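3-hydroxyisobutyrate dehydrogenase (Salmonella typhimurium, PDB 3G0O) probably catalyses the NAD(+)-dependent oxidation of L-threonate to 2-oxo-tetronate, and can probably use NADP(+) as well. Local coordinates at residues Ala241-Val246 / Ser275-Gly280; Val188-Ala193 / Glu284-Val289; Val178-Gln183 / Gly250-Thr255; Val13-Met18 / Gly35-Pro40; Ile70-Ala75 / Val100-Ser105. All blocks are in the same frame, centred on the assembly; numbering follows the deposited sequence.

Contact 1: residues Ala241-Val246 / Ser275-Gly280; sequences AVDIFV and SASNAG
Ser-277 OG donates to Asp-243 OD1 at 2.7 Å, arriving on the syn lone pair, the side of the other carboxylate oxygen. The hydroxyl gets there because OG lies anti to its own backbone N (chi1 -177°) and projects off the helix toward Asp-243. The CB of Asp-243 does not aim at the other helix; it is the carboxylate at its end that swings over to the serine. A water finishes the link: it donates to Asp-243 OD2 at 2.6 Å and, more weakly, to Ser-277 OG at 3.4 Å, so that both carboxylate oxygens are engaged.

The apolar part lies alongside. Val-242 CG1 reaches Ala-276 CB at 4.1 Å, and the same methyl comes close to the backbone N of Ser-277. One turn further on, Val-246 CG2 rests against Ser-277 CB at 4.2 Å, and both valines also touch Phe-273 of the second helix.

The first turn of helix 242-258 meets the end of helix 264-281. Their local axes come no closer than 9.6 Å and run at 133° to each other. Gly-280, with positive phi, is the C-prime residue of a Schellman motif that terminates the second helix, and backbone bonds from Val-242 to Glu-284 and from Asp-243 to Gly-282 tie down the chain that follows.

Chemically, then, the carboxylate, probably charged, is met by a hydroxyl and a water rather than by a cation within this contact, where it is partly exposed, while Val-242 and Ala-276 are buried on the inner side.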
# COMPACT_ATOMS: atom_id res chain seq x y z
N ALA A 241 8.79 13.24 -10.66
CA ALA A 241 8.39 14.55 -10.13
C ALA A 241 6.96 14.75 -9.62
O ALA A 241 6.03 14.06 -10.02
CB ALA A 241 8.71 15.62 -11.15
N VAL A 242 6.83 15.73 -8.73
CA VAL A 242 5.55 16.12 -8.17
C VAL A 242 4.58 16.42 -9.31
O VAL A 242 3.43 15.96 -9.30
CB VAL A 242 5.70 17.38 -7.28
CG1 VAL A 242 4.34 18.08 -7.11
CG2 VAL A 242 6.27 17.00 -5.94
N ASP A 243 5.05 17.18 -10.29
CA ASP A 243 4.21 17.54 -11.43
C ASP A 243 3.67 16.35 -12.22
O ASP A 243 2.69 16.49 -12.95
CB ASP A 243 4.97 18.49 -12.37
CG ASP A 243 5.06 19.90 -11.82
OD1 ASP A 243 4.23 20.25 -10.95
OD2 ASP A 243 5.94 20.67 -12.26
N ILE A 244 4.28 15.18 -12.07
CA ILE A 244 3.79 14.00 -12.77
C ILE A 244 2.42 13.62 -12.21
O ILE A 244 1.51 13.29 -12.97
CB ILE A 244 4.72 12.77 -12.60
CG1 ILE A 244 6.06 13.02 -13.30
CG2 ILE A 244 4.06 11.52 -13.19
CD1 ILE A 244 5.96 13.14 -14.80
N PHE A 245 2.28 13.67 -10.89
CA PHE A 245 1.00 13.33 -10.30
C PHE A 245 -0.03 14.44 -10.38
O PHE A 245 -1.23 14.18 -10.29
CB PHE A 245 1.18 12.81 -8.87
CG PHE A 245 1.54 11.36 -8.83
CD1 PHE A 245 2.87 10.96 -8.73
CD2 PHE A 245 0.56 10.40 -9.02
CE1 PHE A 245 3.22 9.61 -8.82
CE2 PHE A 245 0.89 9.05 -9.12
CZ PHE A 245 2.23 8.66 -9.02
N VAL A 246 0.43 15.67 -10.55
CA VAL A 246 -0.50 16.78 -10.73
C VAL A 246 -1.20 16.44 -12.05
O VAL A 246 -2.42 16.56 -12.19
CB VAL A 246 0.24 18.14 -10.88
CG1 VAL A 246 -0.72 19.20 -11.39
CG2 VAL A 246 0.83 18.56 -9.56
N SER A 275 -0.76 21.92 -4.62
CA SER A 275 -0.23 22.89 -3.66
C SER A 275 1.29 22.80 -3.62
O SER A 275 1.98 23.81 -3.56
CB SER A 275 -0.78 22.64 -2.26
OG SER A 275 -2.14 23.00 -2.16
N ALA A 276 1.81 21.57 -3.64
CA ALA A 276 3.26 21.36 -3.60
C ALA A 276 3.90 22.00 -4.83
O ALA A 276 4.98 22.58 -4.74
CB ALA A 276 3.57 19.88 -3.54
N SER A 277 3.24 21.88 -5.98
CA SER A 277 3.79 22.47 -7.20
C SER A 277 3.74 24.00 -7.14
O SER A 277 4.71 24.66 -7.50
CB SER A 277 3.04 21.96 -8.43
OG SER A 277 3.61 22.48 -9.62
N ASN A 278 2.64 24.59 -6.69
CA ASN A 278 2.58 26.05 -6.63
C ASN A 278 3.57 26.58 -5.59
O ASN A 278 3.95 27.75 -5.64
CB ASN A 278 1.17 26.55 -6.26
CG ASN A 278 0.10 26.04 -7.21
OD1 ASN A 278 0.38 25.59 -8.33
ND2 ASN A 278 -1.14 26.13 -6.76
N ALA A 279 3.94 25.74 -4.64
CA ALA A 279 4.89 26.15 -3.60
C ALA A 279 6.32 26.10 -4.13
O ALA A 279 7.26 26.48 -3.44
CB ALA A 279 4.75 25.26 -2.37
N GLY A 280 6.47 25.62 -5.37
CA GLY A 280 7.78 25.55 -5.98
C GLY A 280 8.48 24.20 -5.96
O GLY A 280 9.65 24.11 -6.33
O HOH W 1 6.29 23.20 -11.65

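Contact 2: residues Val188-Ala193 / Glu284-Val289; sequences VHIAAA and EDDSAV
Ile-190 sets its CD1 methyl over one face of the Asp-286 carboxylate, 3.7 Å from CG and almost equally far from both oxygens, with the two side chains crossing at about a right angle. Phe-245 is near as well, its CE1 packing on both Asp-286 OD2 and Ile-190 CD1. The buried acid is met by Arg-227, whose NE forms a salt bridge with OD1; Ile-190 covers the carboxylate face without bonding it. The Asp-286 side chain lies about 5 Å from a bound L(+)-tartaric acid, so the contact probably backs the substrate pocket. The other flat group, the carboxylate of Asp-285, does not touch the helix and serves its own turn. Its OD2 takes Ser-287 OG on the anti lone pair at 2.7 Å and Ser-287 N from well above the plane at 3.3 Å, an Asx turn that opens the 3-10 turn 286-289. His-230 ND1 also bonds that oxygen, and Arg-239 N bonds OD1.

Ile-190 CG2, anti to its backbone N, points into the 3-10 turn and meets Asp-286 O at 3.9 Å and Val-289 CG1 at 4.2 Å. The same valine methyl lies 4.3 Å from Ala-191 CA, placed there by a chi1 of 62° that tucks CG1 between the backbone N and the carbonyl carbon.

The chain after helix 264-281 thus folds back against the middle of the long helix 174-202. Met-272 and Phe-273 pack on Val-289, and Met-223 of helix 222-232 on Ile-190. On the far side of helix 174-202, His-189 meets His-189 of the second subunit edge-to-face.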
# COMPACT_ATOMS: atom_id res chain seq x y z
N VAL A 188 -2.65 8.66 -4.45
CA VAL A 188 -3.20 8.77 -3.11
C VAL A 188 -2.25 8.13 -2.10
O VAL A 188 -2.07 8.65 -1.00
CB VAL A 188 -4.58 8.07 -3.02
CG1 VAL A 188 -5.01 7.95 -1.56
CG2 VAL A 188 -5.61 8.87 -3.81
N HIS A 189 -1.63 7.02 -2.47
CA HIS A 189 -0.70 6.36 -1.55
C HIS A 189 0.52 7.22 -1.24
O HIS A 189 0.96 7.28 -0.10
CB HIS A 189 -0.30 4.99 -2.09
CG HIS A 189 -1.41 3.99 -2.06
ND1 HIS A 189 -1.36 2.79 -2.76
CD2 HIS A 189 -2.62 4.01 -1.45
CE1 HIS A 189 -2.49 2.13 -2.58
NE2 HIS A 189 -3.27 2.85 -1.79
N ILE A 190 1.08 7.90 -2.24
CA ILE A 190 2.23 8.75 -1.96
C ILE A 190 1.80 9.86 -1.00
O ILE A 190 2.48 10.14 -0.01
CB ILE A 190 2.82 9.39 -3.24
CG1 ILE A 190 3.43 8.31 -4.13
CG2 ILE A 190 3.89 10.41 -2.85
CD1 ILE A 190 3.88 8.80 -5.50
N ALA A 191 0.67 10.50 -1.29
CA ALA A 191 0.19 11.58 -0.44
C ALA A 191 -0.15 11.11 0.97
O ALA A 191 0.14 11.80 1.95
CB ALA A 191 -1.04 12.26 -1.09
N ALA A 192 -0.76 9.93 1.09
CA ALA A 192 -1.12 9.40 2.40
C ALA A 192 0.15 9.09 3.18
O ALA A 192 0.22 9.35 4.38
CB ALA A 192 -1.98 8.14 2.25
N ALA A 193 1.16 8.54 2.51
CA ALA A 193 2.42 8.23 3.17
C ALA A 193 3.01 9.52 3.73
O ALA A 193 3.43 9.58 4.89
CB ALA A 193 3.40 7.59 2.18
N GLU A 284 10.63 18.60 -8.02
CA GLU A 284 11.29 17.78 -7.02
C GLU A 284 10.62 16.41 -7.00
O GLU A 284 9.56 16.22 -7.59
CB GLU A 284 11.19 18.43 -5.64
CG GLU A 284 12.12 19.62 -5.45
CD GLU A 284 12.08 20.18 -4.04
OE1 GLU A 284 11.71 19.43 -3.11
OE2 GLU A 284 12.43 21.36 -3.85
N ASP A 285 11.24 15.45 -6.32
CA ASP A 285 10.68 14.10 -6.22
C ASP A 285 9.23 14.22 -5.72
O ASP A 285 8.94 15.08 -4.89
CB ASP A 285 11.50 13.27 -5.24
CG ASP A 285 11.14 11.80 -5.29
OD1 ASP A 285 11.37 11.17 -6.35
OD2 ASP A 285 10.64 11.28 -4.27
N ASP A 286 8.33 13.36 -6.20
CA ASP A 286 6.95 13.46 -5.76
C ASP A 286 6.78 13.30 -4.25
O ASP A 286 5.77 13.73 -3.68
CB ASP A 286 6.02 12.49 -6.52
CG ASP A 286 6.57 11.08 -6.61
OD1 ASP A 286 7.18 10.60 -5.64
OD2 ASP A 286 6.36 10.43 -7.67
N SER A 287 7.77 12.71 -3.58
CA SER A 287 7.66 12.56 -2.14
C SER A 287 7.71 13.94 -1.48
O SER A 287 7.36 14.09 -0.31
CB SER A 287 8.79 11.67 -1.59
OG SER A 287 10.07 12.24 -1.82
N ALA A 288 8.11 14.95 -2.25
CA ALA A 288 8.19 16.32 -1.73
C ALA A 288 6.82 16.89 -1.42
O ALA A 288 6.70 17.99 -0.87
CB ALA A 288 8.92 17.22 -2.73
N VAL A 289 5.76 16.15 -1.75
CA VAL A 289 4.42 16.61 -1.45
C VAL A 289 4.31 16.76 0.08
O VAL A 289 3.48 17.51 0.59
CB VAL A 289 3.35 15.59 -1.94
CG1 VAL A 289 3.51 14.26 -1.22
CG2 VAL A 289 1.95 16.16 -1.71

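Contact 3: residues Val178-Gln183 / Gly250-Thr255; sequences VKIIHQ and GLVADT
Ile-180 carries this contact, with three residues of helix 242-258 gathered round its branches. Its CD1 touches Leu-251 CG at 3.7 Å and Thr-255 OG1 at 3.4 Å, while CG2 lies 3.6 Å from Val-252 CG2. The isoleucine crosses Leu-251 at about a right angle but slides past Val-252 in the opposite direction. The backbones are close here, 5.8 Å between the CA atoms of Ile-180 and Val-252, and Val-252 CG2 comes to 3.2 Å from Ile-180 O. An extended chi2 of 170° carries CD1 out to lie between Leu-251 and Thr-255.

One turn on, Gln-183, its side chain about 5 Å from bound tartrate, starts toward the second helix and then bends off. Its OE1 accepts from His-182 ND1 at 2.8 Å, in the imidazole plane, and its NE2 bonds Asp-248 of the crossing helix, so the amide is fixed at both ends.

The contact packs helices 174-202 and 242-258 of the all-helical domain, whose local axes cross at 116°. Lys-179, the predicted active-site residue, turns to Thr-103 and to strands 122-129 and 140-145, while Ile-181 and His-182 pack on the second subunit.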
# COMPACT_ATOMS: atom_id res chain seq x y z
N VAL A 178 -7.34 1.53 -17.39
CA VAL A 178 -6.84 0.78 -16.25
C VAL A 178 -5.67 1.51 -15.61
O VAL A 178 -5.56 1.56 -14.38
CB VAL A 178 -6.42 -0.64 -16.66
CG1 VAL A 178 -5.70 -1.34 -15.51
CG2 VAL A 178 -7.65 -1.44 -17.07
N LYS A 179 -4.79 2.07 -16.44
CA LYS A 179 -3.63 2.81 -15.95
C LYS A 179 -4.08 4.03 -15.15
O LYS A 179 -3.49 4.36 -14.12
CB LYS A 179 -2.75 3.27 -17.12
CG LYS A 179 -1.50 4.07 -16.72
CD LYS A 179 -0.63 3.29 -15.74
CE LYS A 179 0.59 4.09 -15.29
NZ LYS A 179 1.54 4.36 -16.40
N ILE A 180 -5.12 4.70 -15.63
CA ILE A 180 -5.64 5.88 -14.93
C ILE A 180 -6.10 5.49 -13.53
O ILE A 180 -5.77 6.16 -12.56
CB ILE A 180 -6.83 6.50 -15.70
CG1 ILE A 180 -6.32 7.16 -16.99
CG2 ILE A 180 -7.56 7.52 -14.82
CD1 ILE A 180 -7.41 7.59 -17.93
N ILE A 181 -6.87 4.41 -13.44
CA ILE A 181 -7.35 3.97 -12.14
C ILE A 181 -6.15 3.61 -11.26
O ILE A 181 -6.10 3.95 -10.08
CB ILE A 181 -8.29 2.76 -12.29
CG1 ILE A 181 -9.49 3.16 -13.14
CG2 ILE A 181 -8.74 2.27 -10.92
CD1 ILE A 181 -10.44 2.04 -13.45
N HIS A 182 -5.16 2.94 -11.85
CA HIS A 182 -3.96 2.58 -11.10
C HIS A 182 -3.26 3.82 -10.52
O HIS A 182 -2.81 3.80 -9.38
CB HIS A 182 -2.97 1.82 -12.00
CG HIS A 182 -1.66 1.53 -11.33
ND1 HIS A 182 -0.60 2.41 -11.35
CD2 HIS A 182 -1.27 0.49 -10.55
CE1 HIS A 182 0.38 1.93 -10.61
NE2 HIS A 182 0.00 0.77 -10.11
N GLN A 183 -3.19 4.89 -11.30
CA GLN A 183 -2.53 6.11 -10.85
C GLN A 183 -3.27 6.80 -9.71
O GLN A 183 -2.68 7.58 -8.96
CB GLN A 183 -2.32 7.08 -12.01
CG GLN A 183 -1.28 6.62 -13.02
CD GLN A 183 0.04 6.21 -12.38
OE1 GLN A 183 0.20 5.07 -11.95
NE2 GLN A 183 0.98 7.15 -12.30
N GLY A 250 -4.90 14.60 -12.39
CA GLY A 250 -5.77 15.49 -13.14
C GLY A 250 -6.54 14.63 -14.14
O GLY A 250 -7.73 14.84 -14.36
N LEU A 251 -5.85 13.66 -14.73
CA LEU A 251 -6.47 12.76 -15.69
C LEU A 251 -7.51 11.89 -14.98
O LEU A 251 -8.57 11.59 -15.53
CB LEU A 251 -5.41 11.89 -16.37
CG LEU A 251 -5.88 10.91 -17.43
CD1 LEU A 251 -6.76 11.61 -18.46
CD2 LEU A 251 -4.66 10.29 -18.11
N VAL A 252 -7.20 11.49 -13.75
CA VAL A 252 -8.13 10.69 -12.95
C VAL A 252 -9.39 11.53 -12.72
O VAL A 252 -10.51 11.06 -12.88
CB VAL A 252 -7.50 10.29 -11.59
CG1 VAL A 252 -8.58 9.80 -10.64
CG2 VAL A 252 -6.46 9.19 -11.80
N ALA A 253 -9.19 12.80 -12.35
CA ALA A 253 -10.29 13.71 -12.10
C ALA A 253 -11.22 13.81 -13.32
O ALA A 253 -12.44 13.70 -13.19
CB ALA A 253 -9.76 15.10 -11.74
N ASP A 254 -10.64 14.00 -14.50
CA ASP A 254 -11.42 14.09 -15.73
C ASP A 254 -12.21 12.82 -16.00
O ASP A 254 -13.38 12.88 -16.38
CB ASP A 254 -10.51 14.37 -16.93
CG ASP A 254 -9.93 15.77 -16.91
OD1 ASP A 254 -10.50 16.66 -16.24
OD2 ASP A 254 -8.90 15.99 -17.59
N THR A 255 -11.57 11.67 -15.82
CA THR A 255 -12.22 10.39 -16.05
C THR A 255 -13.44 10.24 -15.14
O THR A 255 -14.53 9.87 -15.59
CB THR A 255 -11.25 9.21 -15.80
OG1 THR A 255 -10.17 9.27 -16.75
CG2 THR A 255 -11.96 7.87 -15.95

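Contact 4: residues Val13-Met18 / Gly35-Pro40; sequences VGLGSM and GADLNP
This is the first beta-alpha-beta unit of the Rossmann fold, where strand 9-13 gives way to a turn whose Gly-14 and Gly-16 are consistent with the GxGxxG pattern of such folds, and Asp-37 stands just past the end of strand 32-36. In Rossmann dehydrogenases that prefer NAD, an acid at this place commonly meets the adenosine ribose, which would fit the NAD preference predicted here.

The strands meet in parallel at Val-13 and Ala-36. Gly-14 N donates to Ala-36 O at 2.9 Å, with an N-H...O angle of 171°, and Val-13 CA lies 3.6 Å from Ala-36 O in a CA-H...O contact. Beyond that the side chain of Asp-37 takes over from the backbone. Its CG lies anti to the backbone N (chi1 -164°), and OD1 receives Leu-15 N at 2.8 Å from above the carboxylate plane. OD2 accepts Asn-39 N at 2.9 Å on its anti side, an Asx turn, so the carboxylate clamps the glycine-rich turn to the loop after the second strand. Leu-15 runs past Asp-37 in the opposite direction, with CB 3.7 Å from Asp-37 CB.

Val-13 and Ala-36 both touch Ala-58; Val-13 bonds Val-69 of strand 67-70 and Leu-71 just past its end, and Gly-35 bonds Gly-53 and Ala-55 of strand 53-55. Helix 17-28 starts after Gly-16, its N-cap.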
# COMPACT_ATOMS: atom_id res chain seq x y z
N VAL A 13 11.94 4.19 -27.42
CA VAL A 13 11.98 5.65 -27.42
C VAL A 13 11.63 6.14 -26.01
O VAL A 13 10.52 5.91 -25.52
CB VAL A 13 10.98 6.24 -28.42
CG1 VAL A 13 11.13 7.75 -28.49
CG2 VAL A 13 11.20 5.62 -29.79
N GLY A 14 12.58 6.81 -25.38
CA GLY A 14 12.37 7.28 -24.02
C GLY A 14 13.19 6.36 -23.14
O GLY A 14 12.74 5.27 -22.77
N LEU A 15 14.40 6.79 -22.81
CA LEU A 15 15.29 5.98 -21.99
C LEU A 15 15.40 6.43 -20.54
O LEU A 15 16.50 6.59 -20.00
CB LEU A 15 16.68 5.95 -22.64
CG LEU A 15 16.67 5.33 -24.05
CD1 LEU A 15 18.06 5.46 -24.67
CD2 LEU A 15 16.24 3.87 -23.97
N GLY A 16 14.24 6.64 -19.92
CA GLY A 16 14.21 7.02 -18.52
C GLY A 16 14.44 5.74 -17.75
O GLY A 16 14.94 4.76 -18.31
N SER A 17 14.09 5.72 -16.47
CA SER A 17 14.28 4.52 -15.66
C SER A 17 13.58 3.30 -16.25
O SER A 17 14.17 2.22 -16.37
CB SER A 17 13.78 4.75 -14.24
OG SER A 17 14.60 5.70 -13.57
N MSE A 18 12.32 3.48 -16.63
CA MSE A 18 11.54 2.39 -17.20
C MSE A 18 12.05 2.01 -18.59
O MSE A 18 12.18 0.83 -18.90
CB MSE A 18 10.06 2.78 -17.27
CG MSE A 18 9.41 3.04 -15.90
SE MSE A 18 9.44 1.50 -14.69
CE MSE A 18 7.87 0.57 -15.34
N GLY A 35 17.85 2.48 -29.46
CA GLY A 35 17.34 3.39 -28.45
C GLY A 35 17.32 4.84 -28.91
O GLY A 35 18.13 5.25 -29.74
N ALA A 36 16.39 5.62 -28.36
CA ALA A 36 16.29 7.03 -28.72
C ALA A 36 15.95 7.85 -27.48
O ALA A 36 14.95 7.60 -26.82
CB ALA A 36 15.23 7.24 -29.78
N ASP A 37 16.79 8.84 -27.17
CA ASP A 37 16.58 9.70 -26.02
C ASP A 37 17.49 10.92 -26.14
O ASP A 37 18.60 10.82 -26.68
CB ASP A 37 16.90 8.97 -24.72
CG ASP A 37 16.32 9.67 -23.50
OD1 ASP A 37 15.11 9.51 -23.24
OD2 ASP A 37 17.07 10.39 -22.81
N LEU A 38 17.03 12.06 -25.64
CA LEU A 38 17.82 13.28 -25.69
C LEU A 38 19.01 13.24 -24.74
O LEU A 38 19.88 14.09 -24.79
CB LEU A 38 16.94 14.50 -25.38
CG LEU A 38 15.90 14.83 -26.45
CD1 LEU A 38 15.06 16.02 -26.01
CD2 LEU A 38 16.59 15.12 -27.77
N ASN A 39 19.04 12.23 -23.87
CA ASN A 39 20.14 12.09 -22.93
C ASN A 39 21.27 11.29 -23.57
O ASN A 39 21.21 10.06 -23.66
CB ASN A 39 19.67 11.41 -21.65
CG ASN A 39 20.82 11.08 -20.72
OD1 ASN A 39 21.76 11.85 -20.58
ND2 ASN A 39 20.74 9.92 -20.07
N PRO A 40 22.34 11.98 -24.01
CA PRO A 40 23.50 11.34 -24.64
C PRO A 40 24.18 10.27 -23.79
O PRO A 40 24.83 9.38 -24.33
CB PRO A 40 24.42 12.52 -24.94
CG PRO A 40 24.11 13.47 -23.82
CD PRO A 40 22.60 13.41 -23.76

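Contact 5: residues Ile70-Ala75 / Val100-Ser105; sequences ILVVNA and VSSTIS
Two neighbouring parallel strands of the Rossmann sheet, 67-70 and 97-100, end side by side here, and the contact is made by the loops leading from them into helices 75-82 and 106-117. Ser-101 N donates to Ile-70 O at 2.8 Å, the last sheet-like bond, and the CA-H of Leu-71 points at Ser-101 O. Here the packing is tight: Leu-71 CD2 presses to 3.4 Å from Ser-101 CB. Ser-101 OG turns to Ala-126 O on the next strand.

Past the strand ends the side chain of Ser-102 replaces regular pairing. Its OG, anti to its backbone N, donates to Val-72 O at 2.7 Å from above the carbonyl plane. A water gives that oxygen a second donor at 3.0 Å and also reaches Thr-103 OG1, which bonds Lys-179, the predicted active-site residue. Val-72 N is buried with no partner.

At the helix starts, Asn-74 and Ser-105 are side-chain N-caps, their oxygens taking Gln-77 N and Asp-108 N. Between them Ile-104 CG2 sits 3.7 Å from Ala-75 CB, and a second water accepts from Ala-75 N at 2.9 Å while donating to Thr-103 O.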
# COMPACT_ATOMS: atom_id res chain seq x y z
N ILE A 70 7.22 3.18 -26.98
CA ILE A 70 7.31 4.57 -26.56
C ILE A 70 7.01 4.72 -25.08
O ILE A 70 5.86 4.60 -24.64
CB ILE A 70 6.33 5.44 -27.38
CG1 ILE A 70 6.60 5.24 -28.87
CG2 ILE A 70 6.49 6.91 -26.99
CD1 ILE A 70 5.64 5.99 -29.78
N LEU A 71 8.05 4.99 -24.30
CA LEU A 71 7.93 5.17 -22.86
C LEU A 71 8.22 6.62 -22.52
O LEU A 71 9.35 6.99 -22.19
CB LEU A 71 8.92 4.24 -22.14
CG LEU A 71 8.65 2.74 -22.26
CD1 LEU A 71 9.95 1.97 -22.25
CD2 LEU A 71 7.75 2.28 -21.12
N VAL A 72 7.19 7.45 -22.61
CA VAL A 72 7.32 8.87 -22.32
C VAL A 72 6.27 9.34 -21.31
O VAL A 72 5.33 8.61 -20.99
CB VAL A 72 7.22 9.71 -23.61
CG1 VAL A 72 8.39 9.37 -24.53
CG2 VAL A 72 5.90 9.46 -24.31
N VAL A 73 6.44 10.56 -20.83
CA VAL A 73 5.55 11.13 -19.82
C VAL A 73 4.10 11.38 -20.21
O VAL A 73 3.19 11.02 -19.46
CB VAL A 73 6.14 12.47 -19.28
CG1 VAL A 73 5.19 13.10 -18.28
CG2 VAL A 73 7.49 12.21 -18.63
N ASN A 74 3.86 11.96 -21.38
CA ASN A 74 2.49 12.26 -21.77
C ASN A 74 2.14 12.09 -23.24
O ASN A 74 3.00 11.78 -24.07
CB ASN A 74 2.16 13.70 -21.35
CG ASN A 74 3.15 14.69 -21.92
OD1 ASN A 74 3.39 14.72 -23.13
ND2 ASN A 74 3.73 15.51 -21.05
N ALA A 75 0.86 12.29 -23.54
CA ALA A 75 0.34 12.17 -24.90
C ALA A 75 1.01 13.13 -25.86
O ALA A 75 1.28 12.79 -27.01
CB ALA A 75 -1.16 12.41 -24.89
N VAL A 100 2.58 1.83 -27.17
CA VAL A 100 2.57 3.09 -26.44
C VAL A 100 2.46 2.80 -24.95
O VAL A 100 1.45 2.28 -24.49
CB VAL A 100 1.39 3.99 -26.89
CG1 VAL A 100 1.44 5.33 -26.17
CG2 VAL A 100 1.46 4.21 -28.40
N SER A 101 3.52 3.12 -24.22
CA SER A 101 3.55 2.88 -22.78
C SER A 101 3.79 4.18 -22.02
O SER A 101 4.88 4.44 -21.52
CB SER A 101 4.65 1.86 -22.47
OG SER A 101 4.43 0.66 -23.20
N SER A 102 2.74 4.99 -21.94
CA SER A 102 2.81 6.27 -21.25
C SER A 102 1.62 6.31 -20.29
O SER A 102 1.21 5.28 -19.76
CB SER A 102 2.69 7.40 -22.29
OG SER A 102 2.70 8.68 -21.69
N THR A 103 1.09 7.50 -20.04
CA THR A 103 -0.08 7.63 -19.17
C THR A 103 -0.96 8.65 -19.87
O THR A 103 -0.84 9.86 -19.64
CB THR A 103 0.29 8.10 -17.75
OG1 THR A 103 1.20 7.16 -17.16
CG2 THR A 103 -0.95 8.19 -16.88
N ILE A 104 -1.83 8.16 -20.74
CA ILE A 104 -2.70 9.01 -21.54
C ILE A 104 -4.18 8.66 -21.38
O ILE A 104 -4.53 7.63 -20.82
CB ILE A 104 -2.29 8.91 -23.03
CG1 ILE A 104 -2.59 7.50 -23.57
CG2 ILE A 104 -0.81 9.20 -23.17
CD1 ILE A 104 -2.15 7.28 -25.02
N SER A 105 -5.04 9.53 -21.90
CA SER A 105 -6.48 9.30 -21.81
C SER A 105 -6.88 8.20 -22.78
O SER A 105 -6.14 7.90 -23.72
CB SER A 105 -7.24 10.57 -22.15
OG SER A 105 -7.14 10.85 -23.54
O HOH W 2 4.06 7.85 -18.42
O HOH W 3 -1.06 12.42 -21.40

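Along the chain contacts 4 and 5 close first, in the Rossmann domain, about 13 Å apart between centres and joined where Val-13 bonds Leu-71. Contacts 1, 2 and 3 follow in the helical domain: contact 1 is nested inside the loop closed by contact 2, and contact 3 alternates with both. Contacts 1 and 3 share helix 242-258, contacts 2 and 3 helix 174-202, and Phe-245 links 1 to 2. Contacts 3 and 5 bridge the domains, centres about 13 Å apart, where Lys-179 bonds Thr-103. That bond, with bound tartrate near Asp-286 and Gln-183, is consistent with an active site between dinucleotide-binding sheet and helical domain.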